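Local coordinates for orphan protein TM0875 (Thermotoga maritima, PDB 1O22) that is of unknown function but has a new fold built round a mixed beta sheet, and pairs with a second copy, at residues E20-K26 with G157-V163; S64-E68 with Y126-V132; E71-F75 with D113-L117; W122-Y126 with F144-F148. All blocks are in the same frame, centred on the assembly; numbering follows the deposited sequence.

Contact 1: E20-K26 with G157-V163; sequences EILYYKK and GEYTFSV
Lys25 NZ is gripped by two waters that tie it to the partner segment: water 1 lies 2.9 Å from Tyr159 OH, and water 2 sits 3.2 Å from Glu158 OE1. The direct Lys25 NZ to Glu158 OE1 separation, 4.1 Å, is too long for a salt bridge, although the two side chains run side by side. These relays stand at one end of an antiparallel pairing between the first strand, 19-25, and the last, 159-165, which is outermost in the chain's sheet. Leu22 with Ser162 and Tyr24 with Thr160 are its hydrogen-bonded pairs; Leu22 N reaches Ser162 O at 2.9 Å with an N-H...O angle of 162°. Between them, Tyr23 and Phe161 form a non-hydrogen-bonded pair, CB to CB 4.0 Å. Tyr23 CD1 meets Tyr159 CD1 at 3.9 Å, the ring planes inclined obliquely at 68°. Beyond the segments, Tyr23 OH bonds to Ser53 O and Tyr159 OH to Glu54 O. A phenylalanine replacing Tyr159 would probably leave the Glu54 carbonyl and water 1 without their shared hydroxyl. At the same end of the strand pair, the extended Lys26 chain brings NZ to Gly157 O at 2.6 Å.

Contact 2: S64-E68 with Y126-V132; sequences SVLEE and YVPYSSV
Val65 and Val132 reach toward each other tip to tip, Val65 CG1 meeting Val132 CG2 at 3.9 Å. The other branch of Val65, CG2, meets Val127 CG2 at 4.0 Å, but there the two side chains cross at a slant. Both methyls of Val65 are thus in use: with CG1 anti to the backbone N, that branch leans along the partner chain over Tyr129 CA, while CG2 stays beside Val127. On the opposite face of the sheet, Ser64 CB approaches the Tyr126 ring obliquely, 3.8 Å from CD1, and Leu66 CD1 lies close to the main-chain carbonyl of Val127 and to Tyr126 CB. The backbones beneath are parallel neighbours, strand 56-66 beside strand 122-128 in the mixed seven-stranded sheet, their short axes inclined at 33°. Val127 N donates to Ser64 O, and Leu66 N to Val127 O at 2.9 Å with a nearly straight N-H...O angle of 174°. The next bond, Tyr129 N to Leu66 O, is weak and bent, as the chain leaves the strand for a turn in which Ser131 N bonds to Pro128 O. Past the strand ends, the Glu68 and Tyr129 side chains slant past each other, Glu68 CB to Tyr129 CD2 3.9 Å, with the carboxylate plane 34° from the ring plane. Val127 and Val132 also touch Leu140 of helix 137-152, whereas Tyr126 packs on Leu80 of the second subunit.

Contact 3: E71-F75 with D113-L117; sequences EVPSF and DMKIL
Lys115 meets a flat group, the peptide carbonyl of Pro73, from outside its plane: NZ lies 3.2 Å from Pro73 O, tilted 32° from the carbonyl plane, with a C=O...N angle of 130°. Beyond the two segments, the Pro73 ring packs against Tyr126 and Leu66, and Leu80 of the second subunit also touches it; the Phe75 ring meets that of Tyr107. This is a loop-on-strand contact, in which the irregular connection between strands 56-66 and 75-81 lies against strand 114-119 of the mixed sheet. No backbone hydrogen bond joins the two segments; the contact rests on Lys115, whose polar end and aliphatic part both meet the loop. Bent at chi2 (-56°) and again at chi3 and chi4, the lysine chain wraps round Pro73 O, with CG 3.4 Å and CE 3.5 Å from that oxygen, and brings NZ to it. Val72 crosses the aliphatic part at about a right angle, its CG2 resting 3.8 Å from Lys115 CG. Val72 also touches Leu66, and Lys115 touches Leu108 and Ser110 of the adjacent strand 100-111. Phe75 begins strand 75-81 and pairs antiparallel with a strand of the second subunit, so the sheet continues across the interface just beyond this loop. At Ser74, the residue after Pro73, the same ammonium group makes a second, weak hydrogen bond, Lys115 NZ to Ser74 OG at 3.4 Å.

Contact 4: W122-Y126 with F144-F148; sequences WYKIY and FMKYF
Tyr123 turns its hydroxyl toward a hydrocarbon edge: OH lies 3.3 Å from Phe148 CE1, near the plane of the phenyl ring, and no hydrogen bond links the two segments. The rest of the tyrosine ring receives Phe144 on one face. There the pair is edge-to-face (T-shaped), with planes at 65° and centroids 5.1 Å apart; Phe144 CZ stands over the rim, 3.5 Å from Tyr123 CG. The Tyr123 and Phe148 planes stand at 86°, yet the offset between the rings keeps the pair from being edge-to-face. Both phenylalanines have CG anti to the backbone N, which sends their rings from the helix toward the strand, one turn apart. Phe148 N bonds to Phe144 O at 2.8 Å, the regular helical bond between residues at that spacing. Next along the strand face, Ile125 CG2 reaches Phe144 CD1 at 3.8 Å. Tyr147 comes only to the margin of the group, its CE2 4.5 Å from Tyr123 CE1, while its hydroxyl bonds to Asp109. A leucine in place of Tyr123 would probably leave the Phe144 edge without an aromatic face and open a gap beside Phe148. Lys124, pointing away from the helix, forms a salt bridge with Glu104 of the second subunit. With the short helix and strand axes 11.6 Å apart and all five touching residues buried, this is an aromatic cluster in the layer between a helix and the beta sheet it covers.

All four contacts reach one mixed sheet; only contact 4 takes a segment from the helix covering it. Contact 4 lies nearest the chain's centre, about 6 Å from it, and touches contact 1 where Tyr23 CE2 meets Phe148 CZ at 3.8 Å and Phe161 packs on selenomethionine Met145. Contacts 2 and 4 share strand 122-128 and Tyr126, and Ser64 N lies 2.9 Å from Ile125 O. Contact 3 adjoins both through the next strand, Lys115 O standing 2.8 Å from Tyr126 N. Contacts 1 and 3 lie on opposite sides of the centre, their own centres about 25 Å apart. Contacts 2, 3 and 4 reach the second subunit; contact 1 does not.

Contact 1: E20-K26 with G157-V163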
# COMPACT_ATOMS: atom_id res chain seq x y z
N GLU A 20 8.97 10.59 -4.07
CA GLU A 20 7.85 10.59 -4.98
C GLU A 20 8.40 10.80 -6.39
O GLU A 20 9.03 11.83 -6.66
CB GLU A 20 6.87 11.71 -4.63
CG GLU A 20 5.75 11.90 -5.64
CD GLU A 20 4.81 13.05 -5.28
OE1 GLU A 20 5.09 14.19 -5.70
OE2 GLU A 20 3.80 12.83 -4.57
N ILE A 21 8.13 9.85 -7.28
CA ILE A 21 8.59 9.90 -8.66
C ILE A 21 7.38 10.02 -9.61
O ILE A 21 6.45 9.19 -9.59
CB ILE A 21 9.44 8.67 -9.03
CG1 ILE A 21 10.63 8.56 -8.09
CG2 ILE A 21 9.87 8.73 -10.49
CD1 ILE A 21 11.41 7.36 -8.24
N LEU A 22 7.40 11.06 -10.44
CA LEU A 22 6.35 11.29 -11.43
C LEU A 22 6.98 11.02 -12.78
O LEU A 22 8.02 11.59 -13.07
CB LEU A 22 5.85 12.74 -11.37
CG LEU A 22 5.40 13.23 -10.00
CD1 LEU A 22 5.13 14.76 -10.05
CD2 LEU A 22 4.16 12.50 -9.54
N TYR A 23 6.40 10.13 -13.58
CA TYR A 23 6.97 9.82 -14.88
C TYR A 23 5.99 10.25 -15.96
O TYR A 23 4.80 10.34 -15.71
CB TYR A 23 7.34 8.32 -15.01
CG TYR A 23 6.17 7.36 -15.00
CD1 TYR A 23 5.50 7.04 -16.18
CD2 TYR A 23 5.75 6.77 -13.82
CE1 TYR A 23 4.44 6.22 -16.16
CE2 TYR A 23 4.69 5.93 -13.80
CZ TYR A 23 4.05 5.63 -14.97
OH TYR A 23 2.95 4.78 -14.91
N TYR A 24 6.53 10.53 -17.15
CA TYR A 24 5.74 11.07 -18.26
C TYR A 24 6.25 10.53 -19.56
O TYR A 24 7.47 10.58 -19.82
CB TYR A 24 5.88 12.62 -18.34
CG TYR A 24 5.62 13.35 -17.05
CD1 TYR A 24 4.33 13.71 -16.68
CD2 TYR A 24 6.66 13.68 -16.19
CE1 TYR A 24 4.08 14.38 -15.49
CE2 TYR A 24 6.42 14.38 -15.00
CZ TYR A 24 5.12 14.72 -14.66
OH TYR A 24 4.84 15.39 -13.48
N LYS A 25 5.36 10.07 -20.42
CA LYS A 25 5.76 9.75 -21.79
C LYS A 25 6.24 11.02 -22.55
O LYS A 25 5.52 12.04 -22.63
CB LYS A 25 4.67 9.02 -22.56
CG LYS A 25 5.21 8.32 -23.86
CD LYS A 25 4.36 7.20 -24.28
CE LYS A 25 5.06 6.25 -25.18
NZ LYS A 25 4.05 5.30 -25.73
N LYS A 26 7.46 10.96 -23.06
CA LYS A 26 8.02 12.04 -23.87
C LYS A 26 7.08 12.46 -24.98
O LYS A 26 6.40 11.62 -25.60
CB LYS A 26 9.33 11.63 -24.51
CG LYS A 26 10.51 11.60 -23.61
CD LYS A 26 11.71 11.02 -24.34
CE LYS A 26 13.03 11.19 -23.58
NZ LYS A 26 14.19 10.48 -24.27
N GLY A 157 13.69 4.93 -22.79
CA GLY A 157 14.11 6.07 -23.58
C GLY A 157 12.96 6.96 -24.05
O GLY A 157 13.20 8.05 -24.58
N GLU A 158 11.72 6.49 -23.87
CA GLU A 158 10.52 7.23 -24.23
C GLU A 158 9.87 7.98 -23.08
O GLU A 158 8.79 8.50 -23.23
CB GLU A 158 9.50 6.25 -24.89
CG GLU A 158 10.00 5.75 -26.23
CD GLU A 158 9.07 4.77 -26.94
OE1 GLU A 158 8.01 4.41 -26.40
OE2 GLU A 158 9.42 4.35 -28.06
N TYR A 159 10.54 8.04 -21.94
CA TYR A 159 10.06 8.70 -20.73
C TYR A 159 11.03 9.70 -20.13
O TYR A 159 12.25 9.56 -20.26
CB TYR A 159 9.74 7.65 -19.62
CG TYR A 159 8.58 6.78 -20.00
CD1 TYR A 159 7.31 7.10 -19.63
CD2 TYR A 159 8.77 5.68 -20.82
CE1 TYR A 159 6.26 6.35 -20.03
CE2 TYR A 159 7.73 4.91 -21.23
CZ TYR A 159 6.46 5.24 -20.82
OH TYR A 159 5.41 4.47 -21.23
N THR A 160 10.47 10.71 -19.49
CA THR A 160 11.18 11.51 -18.51
C THR A 160 10.54 11.26 -17.15
O THR A 160 9.42 10.73 -17.04
CB THR A 160 11.12 13.00 -18.85
OG1 THR A 160 9.78 13.50 -18.75
CG2 THR A 160 11.54 13.27 -20.28
N PHE A 161 11.25 11.62 -16.10
CA PHE A 161 10.68 11.52 -14.74
C PHE A 161 11.26 12.61 -13.83
O PHE A 161 12.35 13.10 -14.08
CB PHE A 161 10.85 10.11 -14.16
CG PHE A 161 12.28 9.64 -14.06
CD1 PHE A 161 13.04 9.97 -12.95
CD2 PHE A 161 12.86 8.90 -15.08
CE1 PHE A 161 14.38 9.59 -12.87
CE2 PHE A 161 14.17 8.50 -14.99
CZ PHE A 161 14.95 8.85 -13.88
N SER A 162 10.50 13.02 -12.82
CA SER A 162 11.03 13.90 -11.77
C SER A 162 10.89 13.26 -10.39
O SER A 162 9.96 12.48 -10.13
CB SER A 162 10.32 15.26 -11.75
OG SER A 162 8.92 15.07 -11.62
N VAL A 163 11.82 13.64 -9.52
CA VAL A 163 11.92 13.11 -8.18
C VAL A 163 11.68 14.24 -7.17
O VAL A 163 12.16 15.35 -7.36
CB VAL A 163 13.30 12.52 -7.96
CG1 VAL A 163 13.35 11.76 -6.61
CG2 VAL A 163 13.66 11.61 -9.09
O HOH W 1 5.21 3.12 -23.76
O HOH W 2 5.36 4.50 -28.21

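Contact 2: S64-E68 with Y126-V132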
# COMPACT_ATOMS: atom_id res chain seq x y z
N SER A 64 16.89 1.51 0.98
CA SER A 64 17.61 1.08 2.16
C SER A 64 18.96 0.52 1.77
O SER A 64 19.06 -0.31 0.87
CB SER A 64 16.80 0.00 2.87
OG SER A 64 15.57 0.53 3.34
N VAL A 65 20.00 0.97 2.44
CA VAL A 65 21.34 0.42 2.29
C VAL A 65 21.61 -0.56 3.46
O VAL A 65 21.44 -0.21 4.62
CB VAL A 65 22.40 1.51 2.24
CG1 VAL A 65 23.81 0.91 2.00
CG2 VAL A 65 22.07 2.47 1.11
N LEU A 66 22.03 -1.77 3.14
CA LEU A 66 22.35 -2.79 4.14
C LEU A 66 23.76 -2.54 4.62
O LEU A 66 24.61 -2.18 3.84
CB LEU A 66 22.21 -4.19 3.54
CG LEU A 66 20.79 -4.36 2.94
CD1 LEU A 66 20.84 -5.26 1.73
CD2 LEU A 66 19.85 -4.84 3.99
N GLU A 67 24.00 -2.72 5.90
CA GLU A 67 25.32 -2.51 6.45
C GLU A 67 26.25 -3.60 6.02
O GLU A 67 25.83 -4.66 5.57
CB GLU A 67 25.28 -2.44 7.99
CG GLU A 67 24.60 -1.17 8.49
CD GLU A 67 25.08 -0.75 9.87
OE1 GLU A 67 24.49 -1.20 10.87
OE2 GLU A 67 26.07 0.01 9.95
N GLU A 68 27.53 -3.29 6.11
CA GLU A 68 28.56 -4.24 5.77
C GLU A 68 28.42 -5.49 6.65
O GLU A 68 28.13 -5.37 7.83
CB GLU A 68 29.93 -3.56 5.96
CG GLU A 68 31.10 -4.46 5.67
CD GLU A 68 32.43 -3.70 5.51
OE1 GLU A 68 32.49 -2.47 5.85
OE2 GLU A 68 33.41 -4.35 5.05
N TYR A 126 16.61 -2.49 -1.80
CA TYR A 126 17.61 -2.87 -0.81
C TYR A 126 18.87 -3.11 -1.57
O TYR A 126 18.86 -3.84 -2.58
CB TYR A 126 17.19 -4.14 -0.09
CG TYR A 126 15.89 -3.98 0.59
CD1 TYR A 126 15.82 -3.54 1.91
CD2 TYR A 126 14.69 -4.25 -0.08
CE1 TYR A 126 14.59 -3.36 2.53
CE2 TYR A 126 13.52 -4.10 0.50
CZ TYR A 126 13.45 -3.66 1.82
OH TYR A 126 12.20 -3.51 2.36
N VAL A 127 19.94 -2.45 -1.16
CA VAL A 127 21.20 -2.59 -1.82
C VAL A 127 22.30 -2.81 -0.79
O VAL A 127 22.26 -2.25 0.31
CB VAL A 127 21.54 -1.38 -2.69
CG1 VAL A 127 20.71 -1.38 -3.97
CG2 VAL A 127 21.33 -0.07 -1.91
N PRO A 128 23.30 -3.60 -1.14
CA PRO A 128 24.40 -3.83 -0.22
C PRO A 128 25.33 -2.64 -0.16
O PRO A 128 25.65 -2.01 -1.17
CB PRO A 128 25.12 -5.05 -0.81
CG PRO A 128 24.67 -5.18 -2.19
CD PRO A 128 23.47 -4.30 -2.41
N TYR A 129 25.78 -2.34 1.05
CA TYR A 129 26.70 -1.25 1.26
C TYR A 129 27.85 -1.28 0.25
O TYR A 129 28.19 -0.28 -0.41
CB TYR A 129 27.28 -1.31 2.67
CG TYR A 129 28.45 -0.35 2.91
CD1 TYR A 129 28.28 1.04 2.79
CD2 TYR A 129 29.73 -0.82 3.22
CE1 TYR A 129 29.34 1.94 2.98
CE2 TYR A 129 30.81 0.06 3.44
CZ TYR A 129 30.60 1.45 3.30
OH TYR A 129 31.63 2.35 3.50
N SER A 130 28.45 -2.46 0.15
CA SER A 130 29.60 -2.65 -0.67
C SER A 130 29.37 -2.27 -2.16
O SER A 130 30.31 -1.84 -2.82
CB SER A 130 30.06 -4.10 -0.54
OG SER A 130 29.01 -5.00 -0.86
N SER A 131 28.14 -2.43 -2.67
CA SER A 131 27.81 -2.08 -4.06
C SER A 131 27.51 -0.59 -4.37
O SER A 131 27.58 -0.16 -5.52
CB SER A 131 26.61 -2.91 -4.52
OG SER A 131 27.02 -4.25 -4.67
N VAL A 132 27.14 0.19 -3.37
CA VAL A 132 26.66 1.56 -3.61
C VAL A 132 27.46 2.57 -2.82
O VAL A 132 26.94 3.66 -2.57
CB VAL A 132 25.17 1.70 -3.24
CG1 VAL A 132 24.33 0.72 -4.07
CG2 VAL A 132 24.95 1.48 -1.72

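Contact 3: E71-F75 with D113-L117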
# COMPACT_ATOMS: atom_id res chain seq x y z
N GLU A 71 23.65 -9.61 4.59
CA GLU A 71 22.98 -10.09 3.36
C GLU A 71 21.74 -9.33 2.99
O GLU A 71 21.01 -8.87 3.87
CB GLU A 71 22.57 -11.54 3.56
CG GLU A 71 23.75 -12.47 3.70
CD GLU A 71 23.33 -13.91 3.90
OE1 GLU A 71 22.77 -14.21 4.97
OE2 GLU A 71 23.60 -14.74 3.01
N VAL A 72 21.52 -9.18 1.68
CA VAL A 72 20.28 -8.62 1.16
C VAL A 72 19.14 -9.61 1.41
O VAL A 72 19.36 -10.80 1.44
CB VAL A 72 20.34 -8.29 -0.41
CG1 VAL A 72 21.39 -7.22 -0.70
CG2 VAL A 72 20.56 -9.57 -1.27
N PRO A 73 17.95 -9.10 1.60
CA PRO A 73 16.78 -9.93 1.78
C PRO A 73 16.37 -10.61 0.47
O PRO A 73 16.55 -10.09 -0.61
CB PRO A 73 15.71 -8.92 2.22
CG PRO A 73 16.15 -7.61 1.71
CD PRO A 73 17.63 -7.65 1.63
N SER A 74 15.87 -11.82 0.57
CA SER A 74 15.14 -12.45 -0.50
C SER A 74 13.64 -12.47 -0.31
O SER A 74 12.94 -12.57 -1.30
CB SER A 74 15.63 -13.88 -0.69
OG SER A 74 16.96 -13.87 -1.14
N PHE A 75 13.14 -12.48 0.93
CA PHE A 75 11.67 -12.47 1.16
C PHE A 75 11.30 -11.43 2.21
O PHE A 75 12.10 -11.14 3.07
CB PHE A 75 11.14 -13.81 1.64
CG PHE A 75 11.30 -14.87 0.67
CD1 PHE A 75 10.30 -15.14 -0.27
CD2 PHE A 75 12.49 -15.62 0.66
CE1 PHE A 75 10.46 -16.17 -1.20
CE2 PHE A 75 12.65 -16.62 -0.25
CZ PHE A 75 11.65 -16.91 -1.19
N ASP A 113 22.62 -5.92 -8.34
CA ASP A 113 22.76 -6.11 -6.87
C ASP A 113 21.57 -5.67 -6.03
O ASP A 113 21.54 -5.90 -4.80
CB ASP A 113 23.97 -5.34 -6.36
CG ASP A 113 25.25 -5.80 -6.97
OD1 ASP A 113 25.23 -6.84 -7.69
OD2 ASP A 113 26.33 -5.19 -6.81
N MSE A 114 20.60 -5.04 -6.67
CA MSE A 114 19.44 -4.52 -5.96
C MSE A 114 18.36 -5.60 -5.81
O MSE A 114 18.16 -6.44 -6.70
CB MSE A 114 18.98 -3.23 -6.65
CG MSE A 114 17.59 -2.80 -6.62
SE MSE A 114 17.43 -1.15 -7.88
CE MSE A 114 19.00 -0.17 -7.55
N LYS A 115 17.73 -5.60 -4.63
CA LYS A 115 16.48 -6.33 -4.38
C LYS A 115 15.31 -5.36 -4.23
O LYS A 115 15.41 -4.34 -3.60
CB LYS A 115 16.59 -7.20 -3.14
CG LYS A 115 17.64 -8.22 -3.20
CD LYS A 115 17.53 -9.17 -4.41
CE LYS A 115 16.77 -10.39 -4.10
NZ LYS A 115 17.63 -11.32 -3.33
N ILE A 116 14.19 -5.72 -4.80
CA ILE A 116 13.08 -4.80 -4.98
C ILE A 116 11.81 -5.50 -4.51
O ILE A 116 11.48 -6.59 -4.99
CB ILE A 116 12.93 -4.41 -6.46
CG1 ILE A 116 14.20 -3.73 -6.98
CG2 ILE A 116 11.67 -3.58 -6.68
CD1 ILE A 116 14.55 -4.14 -8.30
N LEU A 117 11.15 -4.84 -3.58
CA LEU A 117 9.84 -5.21 -3.06
C LEU A 117 8.82 -4.23 -3.63
O LEU A 117 8.96 -3.02 -3.50
CB LEU A 117 9.83 -5.07 -1.55
CG LEU A 117 8.61 -5.57 -0.78
CD1 LEU A 117 8.28 -7.05 -1.05
CD2 LEU A 117 8.89 -5.33 0.69

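Contact 4: W122-Y126 with F144-F148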
# COMPACT_ATOMS: atom_id res chain seq x y z
N TRP A 122 4.13 1.49 -4.79
CA TRP A 122 5.10 1.74 -3.70
C TRP A 122 6.22 0.71 -3.81
O TRP A 122 5.95 -0.48 -3.83
CB TRP A 122 4.42 1.61 -2.33
CG TRP A 122 3.47 2.75 -2.07
CD1 TRP A 122 2.22 2.91 -2.59
CD2 TRP A 122 3.70 3.90 -1.23
NE1 TRP A 122 1.65 4.08 -2.13
CE2 TRP A 122 2.54 4.71 -1.30
CE3 TRP A 122 4.77 4.33 -0.43
CZ2 TRP A 122 2.42 5.92 -0.60
CZ3 TRP A 122 4.65 5.55 0.26
CH2 TRP A 122 3.49 6.32 0.17
N TYR A 123 7.46 1.17 -3.85
CA TYR A 123 8.59 0.28 -4.07
C TYR A 123 9.59 0.50 -2.96
O TYR A 123 9.75 1.59 -2.52
CB TYR A 123 9.25 0.56 -5.42
CG TYR A 123 8.39 0.17 -6.59
CD1 TYR A 123 8.58 -1.03 -7.25
CD2 TYR A 123 7.41 1.03 -7.06
CE1 TYR A 123 7.80 -1.37 -8.34
CE2 TYR A 123 6.63 0.70 -8.15
CZ TYR A 123 6.81 -0.50 -8.78
OH TYR A 123 6.02 -0.84 -9.88
N LYS A 124 10.26 -0.57 -2.55
CA LYS A 124 11.35 -0.51 -1.57
C LYS A 124 12.51 -1.26 -2.20
O LYS A 124 12.34 -2.39 -2.65
CB LYS A 124 10.94 -1.20 -0.28
CG LYS A 124 9.79 -0.57 0.48
CD LYS A 124 9.36 -1.48 1.61
CE LYS A 124 8.42 -0.81 2.59
NZ LYS A 124 7.84 -1.86 3.50
N ILE A 125 13.66 -0.62 -2.28
CA ILE A 125 14.83 -1.27 -2.78
C ILE A 125 15.87 -1.40 -1.71
O ILE A 125 15.97 -0.57 -0.81
CB ILE A 125 15.37 -0.56 -4.03
CG1 ILE A 125 15.88 0.83 -3.72
CG2 ILE A 125 14.25 -0.52 -5.15
CD1 ILE A 125 16.68 1.40 -4.90
N TYR A 126 16.61 -2.49 -1.80
CA TYR A 126 17.61 -2.87 -0.81
C TYR A 126 18.87 -3.11 -1.57
O TYR A 126 18.86 -3.84 -2.58
CB TYR A 126 17.19 -4.14 -0.09
CG TYR A 126 15.89 -3.98 0.59
CD1 TYR A 126 15.82 -3.54 1.91
CD2 TYR A 126 14.69 -4.25 -0.08
CE1 TYR A 126 14.59 -3.36 2.53
CE2 TYR A 126 13.52 -4.10 0.50
CZ TYR A 126 13.45 -3.66 1.82
OH TYR A 126 12.20 -3.51 2.36
N PHE A 144 16.85 2.09 -10.85
CA PHE A 144 15.52 1.65 -10.47
C PHE A 144 14.51 1.89 -11.61
O PHE A 144 13.66 1.03 -11.85
CB PHE A 144 15.01 2.29 -9.19
CG PHE A 144 13.58 2.05 -8.97
CD1 PHE A 144 13.14 0.80 -8.57
CD2 PHE A 144 12.65 3.05 -9.22
CE1 PHE A 144 11.78 0.54 -8.41
CE2 PHE A 144 11.29 2.79 -9.08
CZ PHE A 144 10.86 1.55 -8.65
N MSE A 145 14.61 3.05 -12.28
CA MSE A 145 13.67 3.43 -13.32
C MSE A 145 13.80 2.58 -14.59
O MSE A 145 12.78 2.27 -15.23
CB MSE A 145 13.72 4.93 -13.61
CG MSE A 145 13.15 5.78 -12.47
SE MSE A 145 11.34 5.27 -11.83
CE MSE A 145 10.26 6.05 -13.45
N LYS A 146 15.01 2.10 -14.86
CA LYS A 146 15.20 1.11 -15.92
C LYS A 146 14.48 -0.18 -15.58
O LYS A 146 13.79 -0.73 -16.41
CB LYS A 146 16.66 0.78 -16.14
CG LYS A 146 17.41 1.68 -17.05
CD LYS A 146 18.88 1.25 -17.13
CE LYS A 146 19.82 2.05 -16.21
NZ LYS A 146 20.63 3.10 -16.94
N TYR A 147 14.68 -0.67 -14.35
CA TYR A 147 13.94 -1.81 -13.84
C TYR A 147 12.43 -1.61 -13.95
O TYR A 147 11.71 -2.51 -14.42
CB TYR A 147 14.29 -2.12 -12.36
CG TYR A 147 13.27 -3.01 -11.70
CD1 TYR A 147 13.30 -4.41 -11.88
CD2 TYR A 147 12.25 -2.47 -10.93
CE1 TYR A 147 12.35 -5.23 -11.30
CE2 TYR A 147 11.29 -3.28 -10.37
CZ TYR A 147 11.35 -4.66 -10.53
OH TYR A 147 10.38 -5.45 -9.92
N PHE A 148 11.96 -0.45 -13.50
CA PHE A 148 10.54 -0.14 -13.47
C PHE A 148 9.90 -0.16 -14.88
O PHE A 148 8.93 -0.86 -15.13
CB PHE A 148 10.29 1.22 -12.77
CG PHE A 148 8.84 1.69 -12.85
CD1 PHE A 148 7.89 1.20 -11.98
CD2 PHE A 148 8.45 2.57 -13.85
CE1 PHE A 148 6.57 1.59 -12.10
CE2 PHE A 148 7.14 3.00 -13.95
CZ PHE A 148 6.19 2.49 -13.10